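Local coordinates for protein chitin deacetylase 1 (Bombyx mori, PDB 5ZNT) that deacetylates chitin, using a zinc ion to hydrolyse the N-acetamido groups of its N-acetylglucosamine units and so yielding chitosan and acetate, at residues 321-324 against 325-328; 299-302 against 303-307; 113-116 against 117-121; 19-23 against 24-28. All coordinates share one frame; numbering follows the deposited sequence.

Contact 1 of 4, residues 321-324 against 325-328; sequences NFEP and WREK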
loop_
_atom_site.group_PDB
_atom_site.type_symbol
_atom_site.label_atom_id
_atom_site.label_comp_id
_atom_site.label_asym_id
_atom_site.label_seq_id
_atom_site.Cartn_x
_atom_site.Cartn_y
_atom_site.Cartn_z
ATOM N N ASN A 321 22.163 -3.853 7.534
ATOM C CA ASN A 321 22.244 -2.939 8.666
ATOM C C ASN A 321 21.587 -1.596 8.371
ATOM O O ASN A 321 21.815 -0.625 9.098
ATOM C CB ASN A 321 23.704 -2.747 9.098
ATOM C CG ASN A 321 24.620 -2.438 7.934
ATOM O OD1 ASN A 321 24.509 -1.388 7.301
ATOM N ND2 ASN A 321 25.510 -3.370 7.620
ATOM N N PHE A 322 20.768 -1.527 7.321
ATOM C CA PHE A 322 20.010 -0.320 6.997
ATOM C C PHE A 322 18.976 -0.060 8.091
ATOM O O PHE A 322 18.042 -0.852 8.280
ATOM C CB PHE A 322 19.355 -0.500 5.631
ATOM C CG PHE A 322 18.777 0.755 5.056
ATOM C CD1 PHE A 322 19.461 1.959 5.144
ATOM C CD2 PHE A 322 17.539 0.728 4.412
ATOM C CE1 PHE A 322 18.929 3.121 4.589
ATOM C CE2 PHE A 322 17.001 1.876 3.851
ATOM C CZ PHE A 322 17.691 3.077 3.937
ATOM N N GLU A 323 19.144 1.039 8.827
ATOM C CA GLU A 323 18.330 1.267 10.018
ATOM C C GLU A 323 16.834 1.413 9.739
ATOM O O GLU A 323 16.045 0.857 10.522
ATOM C CB GLU A 323 18.844 2.492 10.787
ATOM C CG GLU A 323 20.112 2.220 11.596
ATOM C CD GLU A 323 20.010 0.957 12.458
ATOM O OE1 GLU A 323 18.989 0.775 13.168
ATOM O OE2 GLU A 323 20.954 0.135 12.419
ATOM N N PRO A 324 16.375 2.125 8.699
ATOM C CA PRO A 324 14.915 2.213 8.494
ATOM C C PRO A 324 14.262 0.856 8.328
ATOM O O PRO A 324 13.137 0.657 8.801
ATOM C CB PRO A 324 14.793 3.077 7.230
ATOM C CG PRO A 324 16.041 3.951 7.265
ATOM C CD PRO A 324 17.107 3.028 7.784
ATOM N N TRP A 325 14.949 -0.102 7.704
ATOM C CA TRP A 325 14.386 -1.438 7.551
ATOM C C TRP A 325 14.427 -2.259 8.837
ATOM O O TRP A 325 13.869 -3.368 8.868
ATOM C CB TRP A 325 15.103 -2.181 6.427
ATOM C CG TRP A 325 14.781 -1.655 5.051
ATOM C CD1 TRP A 325 14.082 -0.523 4.741
ATOM C CD2 TRP A 325 15.149 -2.252 3.804
ATOM N NE1 TRP A 325 13.988 -0.385 3.371
ATOM C CE2 TRP A 325 14.627 -1.436 2.776
ATOM C CE3 TRP A 325 15.869 -3.395 3.458
ATOM C CZ2 TRP A 325 14.799 -1.733 1.431
ATOM C CZ3 TRP A 325 16.043 -3.683 2.122
ATOM C CH2 TRP A 325 15.523 -2.850 1.122
ATOM N N ARG A 326 15.069 -1.758 9.893
ATOM C CA ARG A 326 15.138 -2.458 11.167
ATOM C C ARG A 326 14.233 -1.838 12.225
ATOM O O ARG A 326 14.221 -2.321 13.359
ATOM C CB ARG A 326 16.588 -2.489 11.684
ATOM C CG ARG A 326 17.621 -2.974 10.667
ATOM C CD ARG A 326 18.993 -3.179 11.310
ATOM N NE ARG A 326 18.839 -4.047 12.466
ATOM C CZ ARG A 326 19.014 -5.363 12.439
ATOM N NH1 ARG A 326 19.399 -5.965 11.313
ATOM N NH2 ARG A 326 18.813 -6.071 13.545
ATOM N N GLU A 327 13.495 -0.772 11.901
ATOM C CA GLU A 327 12.536 -0.219 12.860
ATOM C C GLU A 327 11.509 -1.286 13.218
ATOM O O GLU A 327 11.016 -2.012 12.341
ATOM C CB GLU A 327 11.836 1.027 12.302
ATOM C CG GLU A 327 12.767 2.182 11.909
ATOM C CD GLU A 327 12.048 3.255 11.076
ATOM O OE1 GLU A 327 10.798 3.237 11.033
ATOM O OE2 GLU A 327 12.730 4.105 10.450
ATOM N N LYS A 328 11.221 -1.411 14.510
ATOM C CA LYS A 328 10.322 -2.444 15.011
ATOM C C LYS A 328 10.692 -3.795 14.402
ATOM O O LYS A 328 9.877 -4.489 13.790
ATOM C CB LYS A 328 8.860 -2.070 14.748
ATOM C CG LYS A 328 8.439 -0.814 15.498
ATOM C CD LYS A 328 6.970 -0.507 15.316
ATOM C CE LYS A 328 6.773 0.859 14.694
ATOM N NZ LYS A 328 5.348 1.285 14.802
#

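Contact 2 of 4, residues 299-302 against 303-307; sequences YFVT and MTQVI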
loop_
_atom_site.group_PDB
_atom_site.type_symbol
_atom_site.label_atom_id
_atom_site.label_comp_id
_atom_site.label_asym_id
_atom_site.label_seq_id
_atom_site.Cartn_x
_atom_site.Cartn_y
_atom_site.Cartn_z
ATOM N N TYR A 299 13.719 -8.740 0.280
ATOM C CA TYR A 299 13.158 -8.145 1.497
ATOM C C TYR A 299 11.673 -7.842 1.300
ATOM O O TYR A 299 11.301 -7.152 0.345
ATOM C CB TYR A 299 13.865 -6.836 1.856
ATOM C CG TYR A 299 15.213 -7.005 2.508
ATOM C CD1 TYR A 299 16.332 -7.377 1.753
ATOM C CD2 TYR A 299 15.379 -6.770 3.870
ATOM C CE1 TYR A 299 17.590 -7.519 2.351
ATOM C CE2 TYR A 299 16.624 -6.906 4.472
ATOM C CZ TYR A 299 17.719 -7.280 3.705
ATOM O OH TYR A 299 18.944 -7.403 4.312
ATOM N N PHE A 300 10.841 -8.328 2.225
ATOM C CA PHE A 300 9.428 -7.941 2.303
ATOM C C PHE A 300 9.338 -6.735 3.220
ATOM O O PHE A 300 9.561 -6.855 4.431
ATOM C CB PHE A 300 8.584 -9.095 2.833
ATOM C CG PHE A 300 8.552 -10.286 1.919
ATOM C CD1 PHE A 300 9.599 -11.193 1.910
ATOM C CD2 PHE A 300 7.474 -10.499 1.067
ATOM C CE1 PHE A 300 9.581 -12.288 1.060
ATOM C CE2 PHE A 300 7.439 -11.613 0.230
ATOM C CZ PHE A 300 8.499 -12.494 0.217
ATOM N N VAL A 301 9.039 -5.567 2.641
ATOM C CA VAL A 301 9.093 -4.294 3.339
ATOM C C VAL A 301 7.790 -3.517 3.140
ATOM O O VAL A 301 6.990 -3.803 2.240
ATOM C CB VAL A 301 10.297 -3.451 2.856
ATOM C CG1 VAL A 301 11.633 -4.152 3.215
ATOM C CG2 VAL A 301 10.200 -3.237 1.356
ATOM N N THR A 302 7.598 -2.501 3.980
ATOM C CA THR A 302 6.467 -1.595 3.810
ATOM C C THR A 302 6.710 -0.648 2.639
ATOM O O THR A 302 7.828 -0.507 2.131
ATOM C CB THR A 302 6.229 -0.774 5.070
ATOM O OG1 THR A 302 7.287 0.179 5.224
ATOM C CG2 THR A 302 6.183 -1.664 6.314
ATOM N N MET A 303 5.649 0.058 2.246
ATOM C CA MET A 303 5.783 1.057 1.185
ATOM C C MET A 303 6.701 2.189 1.607
ATOM O O MET A 303 7.536 2.651 0.822
ATOM C CB MET A 303 4.416 1.620 0.816
ATOM C CG MET A 303 3.406 0.571 0.505
ATOM S SD MET A 303 3.630 0.055 -1.182
ATOM C CE MET A 303 2.198 0.739 -1.867
ATOM N N THR A 304 6.511 2.702 2.829
ATOM C CA THR A 304 7.403 3.739 3.332
ATOM C C THR A 304 8.853 3.265 3.300
ATOM O O THR A 304 9.758 4.038 2.967
ATOM C CB THR A 304 6.997 4.143 4.751
ATOM O OG1 THR A 304 5.767 4.872 4.700
ATOM C CG2 THR A 304 8.076 5.032 5.429
ATOM N N GLN A 305 9.087 1.984 3.607
ATOM C CA GLN A 305 10.453 1.463 3.593
ATOM C C GLN A 305 11.033 1.417 2.178
ATOM O O GLN A 305 12.250 1.570 2.012
ATOM C CB GLN A 305 10.487 0.083 4.249
ATOM C CG GLN A 305 10.468 0.195 5.760
ATOM C CD GLN A 305 10.250 -1.109 6.473
ATOM O OE1 GLN A 305 9.901 -2.126 5.868
ATOM N NE2 GLN A 305 10.478 -1.099 7.780
ATOM N N VAL A 306 10.198 1.215 1.154
ATOM C CA VAL A 306 10.695 1.326 -0.216
ATOM C C VAL A 306 11.199 2.741 -0.470
ATOM O O VAL A 306 12.318 2.944 -0.957
ATOM C CB VAL A 306 9.616 0.926 -1.238
ATOM C CG1 VAL A 306 10.134 1.182 -2.669
ATOM C CG2 VAL A 306 9.257 -0.530 -1.092
ATOM N N ILE A 307 10.383 3.741 -0.124
ATOM C CA ILE A 307 10.774 5.133 -0.338
ATOM C C ILE A 307 12.052 5.461 0.431
ATOM O O ILE A 307 12.915 6.197 -0.060
ATOM C CB ILE A 307 9.615 6.077 0.050
ATOM C CG1 ILE A 307 8.419 5.856 -0.879
ATOM C CG2 ILE A 307 10.065 7.549 0.025
ATOM C CD1 ILE A 307 7.129 6.617 -0.451
#

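Contact 3 of 4, residues 113-116 against 117-121; sequences SNAT and VDDWG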
loop_
_atom_site.group_PDB
_atom_site.type_symbol
_atom_site.label_atom_id
_atom_site.label_comp_id
_atom_site.label_asym_id
_atom_site.label_seq_id
_atom_site.Cartn_x
_atom_site.Cartn_y
_atom_site.Cartn_z
ATOM N N SER A 113 -13.417 9.948 -9.424
ATOM C CA SER A 113 -12.713 10.484 -10.582
ATOM C C SER A 113 -13.033 11.959 -10.815
ATOM O O SER A 113 -12.274 12.637 -11.516
ATOM C CB SER A 113 -13.038 9.645 -11.824
ATOM O OG SER A 113 -12.476 8.335 -11.719
ATOM N N ASN A 114 -14.105 12.469 -10.202
ATOM C CA ASN A 114 -14.552 13.851 -10.342
ATOM C C ASN A 114 -14.596 14.608 -9.003
ATOM O O ASN A 114 -15.189 15.687 -8.927
ATOM C CB ASN A 114 -15.935 13.868 -11.001
ATOM C CG ASN A 114 -16.218 15.153 -11.753
ATOM O OD1 ASN A 114 -15.297 15.825 -12.223
ATOM N ND2 ASN A 114 -17.501 15.498 -11.881
ATOM N N ALA A 115 -13.975 14.081 -7.946
ATOM C CA ALA A 115 -14.075 14.709 -6.634
ATOM C C ALA A 115 -13.205 15.955 -6.540
ATOM O O ALA A 115 -12.101 16.013 -7.087
ATOM C CB ALA A 115 -13.680 13.721 -5.531
ATOM N N THR A 116 -13.704 16.951 -5.809
ATOM C CA THR A 116 -12.956 18.168 -5.505
ATOM C C THR A 116 -11.780 17.879 -4.573
ATOM O O THR A 116 -11.690 16.818 -3.943
ATOM C CB THR A 116 -13.847 19.201 -4.809
ATOM O OG1 THR A 116 -14.342 18.628 -3.588
ATOM C CG2 THR A 116 -15.018 19.614 -5.698
ATOM N N VAL A 117 -10.886 18.868 -4.470
ATOM C CA VAL A 117 -9.800 18.811 -3.495
ATOM C C VAL A 117 -10.357 18.605 -2.090
ATOM O O VAL A 117 -9.834 17.803 -1.306
ATOM C CB VAL A 117 -8.952 20.093 -3.585
ATOM C CG1 VAL A 117 -7.991 20.212 -2.407
ATOM C CG2 VAL A 117 -8.198 20.120 -4.918
ATOM N N ASP A 118 -11.437 19.315 -1.757
ATOM C CA ASP A 118 -12.003 19.199 -0.418
ATOM C C ASP A 118 -12.598 17.811 -0.184
ATOM O O ASP A 118 -12.448 17.253 0.908
ATOM C CB ASP A 118 -13.038 20.301 -0.199
ATOM C CG ASP A 118 -13.658 20.254 1.190
ATOM O OD1 ASP A 118 -12.914 20.451 2.180
ATOM O OD2 ASP A 118 -14.889 20.032 1.284
ATOM N N ASP A 119 -13.268 17.237 -1.191
ATOM C CA ASP A 119 -13.785 15.875 -1.072
ATOM C C ASP A 119 -12.655 14.886 -0.782
ATOM O O ASP A 119 -12.771 14.032 0.104
ATOM C CB ASP A 119 -14.498 15.441 -2.356
ATOM C CG ASP A 119 -15.855 16.117 -2.582
ATOM O OD1 ASP A 119 -16.559 16.485 -1.614
ATOM O OD2 ASP A 119 -16.217 16.251 -3.778
ATOM N N TRP A 120 -11.569 14.967 -1.557
ATOM C CA TRP A 120 -10.425 14.089 -1.324
ATOM C C TRP A 120 -9.879 14.280 0.081
ATOM O O TRP A 120 -9.493 13.307 0.739
ATOM C CB TRP A 120 -9.325 14.356 -2.361
ATOM C CG TRP A 120 -9.577 13.650 -3.639
ATOM C CD1 TRP A 120 -10.124 14.178 -4.791
ATOM C CD2 TRP A 120 -9.316 12.274 -3.911
ATOM N NE1 TRP A 120 -10.212 13.204 -5.761
ATOM C CE2 TRP A 120 -9.739 12.022 -5.244
ATOM C CE3 TRP A 120 -8.782 11.215 -3.153
ATOM C CZ2 TRP A 120 -9.620 10.768 -5.839
ATOM C CZ3 TRP A 120 -8.659 9.970 -3.748
ATOM C CH2 TRP A 120 -9.076 9.757 -5.082
ATOM N N GLY A 121 -9.821 15.529 0.546
ATOM C CA GLY A 121 -9.323 15.796 1.886
ATOM C C GLY A 121 -10.214 15.199 2.957
ATOM O O GLY A 121 -9.723 14.558 3.892
HETATM O O HOH W 1 -11.112 13.806 -8.481
#

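Contact 4 of 4, residues 19-23 against 24-28; sequences FCSED and GTVIP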
loop_
_atom_site.group_PDB
_atom_site.type_symbol
_atom_site.label_atom_id
_atom_site.label_comp_id
_atom_site.label_asym_id
_atom_site.label_seq_id
_atom_site.Cartn_x
_atom_site.Cartn_y
_atom_site.Cartn_z
ATOM N N PHE A 19 12.846 11.616 -7.452
ATOM C CA PHE A 19 13.408 10.558 -8.265
ATOM C C PHE A 19 12.559 10.371 -9.510
ATOM O O PHE A 19 11.335 10.233 -9.426
ATOM C CB PHE A 19 13.523 9.230 -7.499
ATOM C CG PHE A 19 14.069 8.133 -8.346
ATOM C CD1 PHE A 19 15.381 8.192 -8.807
ATOM C CD2 PHE A 19 13.271 7.084 -8.748
ATOM C CE1 PHE A 19 15.886 7.203 -9.619
ATOM C CE2 PHE A 19 13.778 6.081 -9.562
ATOM C CZ PHE A 19 15.083 6.147 -10.002
ATOM N N CYS A 20 13.220 10.385 -10.667
ATOM C CA CYS A 20 12.570 10.116 -11.937
ATOM C C CYS A 20 13.611 9.574 -12.906
ATOM O O CYS A 20 14.815 9.779 -12.740
ATOM C CB CYS A 20 11.895 11.366 -12.525
ATOM S SG CYS A 20 13.014 12.701 -13.067
ATOM N N SER A 21 13.125 8.865 -13.914
ATOM C CA SER A 21 13.901 8.537 -15.099
ATOM C C SER A 21 12.985 8.701 -16.301
ATOM O O SER A 21 11.768 8.880 -16.160
ATOM C CB SER A 21 14.486 7.124 -15.021
ATOM O OG SER A 21 13.482 6.153 -15.230
ATOM N N GLU A 22 13.569 8.638 -17.501
ATOM C CA GLU A 22 12.790 8.971 -18.690
ATOM C C GLU A 22 11.643 7.982 -18.901
ATOM O O GLU A 22 10.538 8.378 -19.288
ATOM C CB GLU A 22 13.694 9.039 -19.924
ATOM C CG GLU A 22 12.932 9.226 -21.235
ATOM C CD GLU A 22 13.784 8.957 -22.476
ATOM O OE1 GLU A 22 14.846 8.307 -22.342
ATOM O OE2 GLU A 22 13.377 9.380 -23.587
ATOM N N ASP A 23 11.874 6.699 -18.621
ATOM C CA ASP A 23 10.813 5.702 -18.736
ATOM C C ASP A 23 10.459 5.021 -17.413
ATOM O O ASP A 23 9.694 4.049 -17.414
ATOM C CB ASP A 23 11.189 4.645 -19.777
ATOM C CG ASP A 23 12.446 3.881 -19.412
ATOM O OD1 ASP A 23 13.027 4.121 -18.327
ATOM O OD2 ASP A 23 12.871 3.046 -20.236
ATOM N N GLY A 24 10.988 5.493 -16.289
ATOM C CA GLY A 24 10.625 4.888 -15.024
ATOM C C GLY A 24 11.267 3.549 -14.732
ATOM O O GLY A 24 10.866 2.905 -13.759
ATOM N N THR A 25 12.256 3.099 -15.536
ATOM C CA THR A 25 12.889 1.799 -15.323
ATOM C C THR A 25 14.275 1.864 -14.700
ATOM O O THR A 25 14.811 0.815 -14.325
ATOM C CB THR A 25 12.996 1.009 -16.639
ATOM O OG1 THR A 25 13.823 1.726 -17.567
ATOM C CG2 THR A 25 11.628 0.780 -17.248
ATOM N N VAL A 26 14.862 3.043 -14.561
ATOM C CA VAL A 26 16.222 3.173 -14.047
ATOM C C VAL A 26 16.233 2.982 -12.535
ATOM O O VAL A 26 15.342 3.457 -11.819
ATOM C CB VAL A 26 16.811 4.538 -14.446
ATOM C CG1 VAL A 26 18.203 4.743 -13.827
ATOM C CG2 VAL A 26 16.827 4.680 -15.973
ATOM N N ILE A 27 17.256 2.292 -12.044
ATOM C CA ILE A 27 17.430 2.019 -10.622
ATOM C C ILE A 27 17.931 3.272 -9.913
ATOM O O ILE A 27 18.829 3.957 -10.427
ATOM C CB ILE A 27 18.379 0.827 -10.426
ATOM C CG1 ILE A 27 17.816 -0.410 -11.117
ATOM C CG2 ILE A 27 18.655 0.581 -8.960
ATOM C CD1 ILE A 27 18.792 -1.607 -11.132
ATOM N N PRO A 28 17.366 3.623 -8.754
ATOM C CA PRO A 28 17.897 4.753 -7.983
ATOM C C PRO A 28 19.390 4.609 -7.720
ATOM O O PRO A 28 19.903 3.506 -7.521
ATOM C CB PRO A 28 17.086 4.706 -6.681
ATOM C CG PRO A 28 15.767 4.078 -7.102
ATOM C CD PRO A 28 16.109 3.090 -8.188
HETATM O O HOH W 2 13.269 5.072 -12.725
#

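Contact 1 of 4, residues 321-324 against 325-328
Phe322 and Trp325 form a T-shaped aromatic pair: the edge of the phenyl ring points at one face of the indole, the planes lie at 73°, and the ring centroids, that of the indole being of its five-membered ring, are 4.9 Å apart. Phe322 CD2 does the touching, 3.7 Å from Trp325 CD1 and nearer the rim of the indole than its middle. With CG of Phe322 anti to the backbone N (chi1 -168°) and beside its carbonyl carbon, the ring leans toward the residues that follow, and Pro324 CD settles over the centre of one of its faces. Trp325 suits this buried spot because its ring is apolar while NE1 can be paid for elsewhere, by the carbonyl O of Gln305.

The backbone bonds all run from a residue to the third one before it. The firm one joins Arg326 N to Glu323 O at 2.9 Å; those from Trp325 N to Phe322 O (3.2 Å) and from Glu327 N to Pro324 O (3.4 Å) are weak. The segment is therefore a run of overlapping beta turns in the loop between helix 316-319 and strand 341-345, and proline, with its phi fixed near -60°, fits a corner position.

The charged side chains make no salt bridge with one another across the turn. Arg326 uses its aliphatic part, laying CG 3.2 Å from Phe322 O, while NH1 is held by Lys320 O. Glu323 OE2 stays 4.7 Å from Arg326 NE, so any attraction between them is probably weak. Glu327, extended beyond CG, lays its carboxylate against Pro324, OE2 3.5 Å from Pro324 CA.

Contact 2 of 4, residues 299-302 against 303-307
The amide of Gln305 turns one face to Thr302, whose OG1 stands 3.5 Å from Gln305 CD, while Val301 CB lies beyond the oxygen, only slightly to the other side of the plane, 3.3 Å from Gln305 OE1. On the Thr302 side, Thr302 N donates to Gln305 OE1 at 3.0 Å; the bond is fairly straight, but the donor sits 38° out of the amide plane. The return bond, from Gln305 N to Thr302 OG1 at 3.0 Å, completes a capping box, with Thr302 as N-cap of helix 303-311.

Threonine serves here because OG1, placed between the backbone N and the carbonyl carbon (chi1 71°), reaches forward over the first turn and accepts an N-H that has no helical carbonyl before it. Glutamine at the third helical position is long enough for its OE1, on an extended chain, to reach back to the N-cap amide. The box marks the switch from strand 298-300, in the parallel sheet of the deacetylase domain, to the helix that follows it; Met303 N, on the first turn, is taken up by Thr75 OG1.

Helical bonding starts at Val306 N, 3.1 Å from Thr302 O. Beside it the residue before the cap and the fourth helical residue meet as a hydrophobic staple, two branched valines crossing at about a right angle, with Val301 CG2 3.8 Å from Val306 CG2.

Contact 3 of 4, residues 113-116 against 117-121
Val117, the first residue of helix 117-134, follows directly on the cap Thr116; its CB points away from the preceding chain, and its side chain touches Asn156 and Glu163 of helix 154-163. Its carbonyl O takes up Gly121 N, a regular helical bond.

Asp118 only grazes the cap: its CB is 4.0 Å from Thr116 OG1.

Asp119 carries the polar part. Its backbone N donates to Thr116 OG1 at 3.0 Å, and its carboxylate comes back toward the chain before the helix, where Thr116 N makes a weak bond of 3.3 Å to Asp119 OD2. Together these form a capping box with Thr116 as N-cap. The hydroxyl is presented to the amide because it sits between the backbone N and the carbonyl carbon (chi1 60°); the short aspartate side chain, with CG beside its own N, just spans the distance to the N-cap amide.

Trp120 closes the first turn, its N reaching Thr116 O at 3.0 Å in an almost straight bond (171°). The indole lies alongside the preceding chain, with Ala115 CB 3.7 Å from Trp120 CD1: a hydrophobic staple between the residue before the cap and the fourth of the helix. Alanine is small enough for the broad ring to come this near. In the ring plane, a water accepts from Trp120 NE1 and donates to Ala115 O, which Asn156 ND2 also reaches.

The carboxylate of Asp119 stands at a helix N-terminus, where the first-turn N-H groups point out of the helix; the positive end of the helix dipole would probably stabilise its charge and lower its pKa.

Contact 4 of 4, residues 19-23 against 24-28
Asp23 and Thr25 are joined by an Asx turn in the loop before strand 38-45: Thr25 N donates to Asp23 OD1 at 3.1 Å, and Thr25 OG1 donates to the same Asp23 OD1 at 2.6 Å. Both come from one face of the carboxylate, well out of its plane. Aspartate suits the place because with CG between its backbone N and carbonyl carbon (chi1 62°) one oxygen is brought over both the N-H and the O-H of Thr25.

Other polar links gather on Ser21. A weak bond of 3.5 Å from Gly24 N to Ser21 O closes a type I beta turn, and Gly24 N also approaches Ser21 OG at 2.8 Å in a weak, strongly bent bond. Gly24 follows with a positive phi of 76°, a left-handed conformation that a residue lacking CB takes up with little strain. A water bridges the two segments, bonded to Ser21 OG and donating to Val26 O; beyond the turn, Thr25 O is taken by Asn261 ND2.

Apolar contacts flank the polar turn. Ser21 CB and Val26 CG2 meet at 3.5 Å. Phe19 lies near the disulfide of Cys20 with Cys8, and both it and Pro28 also touch Val310 of helix 303-311. The compact, rigid proline ring makes a CH-pi contact: Pro28 CG sits over one face of the Phe19 ring, 3.9 Å from its centroid, while Val26 O lies in the ring plane at its edge, 3.3 Å from Phe19 CZ.

Contacts 1 and 2 touch, their centres 10 Å apart: Trp325 NE1 lies 2.9 Å from Gln305 O, and the indole also packs on Tyr299 and Val301, so the loop 321-328 sits against the strand-to-helix junction. Contact 4 touches the same helix, 303-311, further along, at Val310, although its nearest atoms stay about 7 Å from contact 2. Contact 3 lies on the opposite side of the chain's centre from contact 1, about 36 Å between centres, and repeats the capping box and staple of contact 2 in another helix. Neither capped helix start binds the zinc ion of Asp46, His101 and His105, which is about 13 Å from the Met303 side chain and 12 Å from that of Trp120.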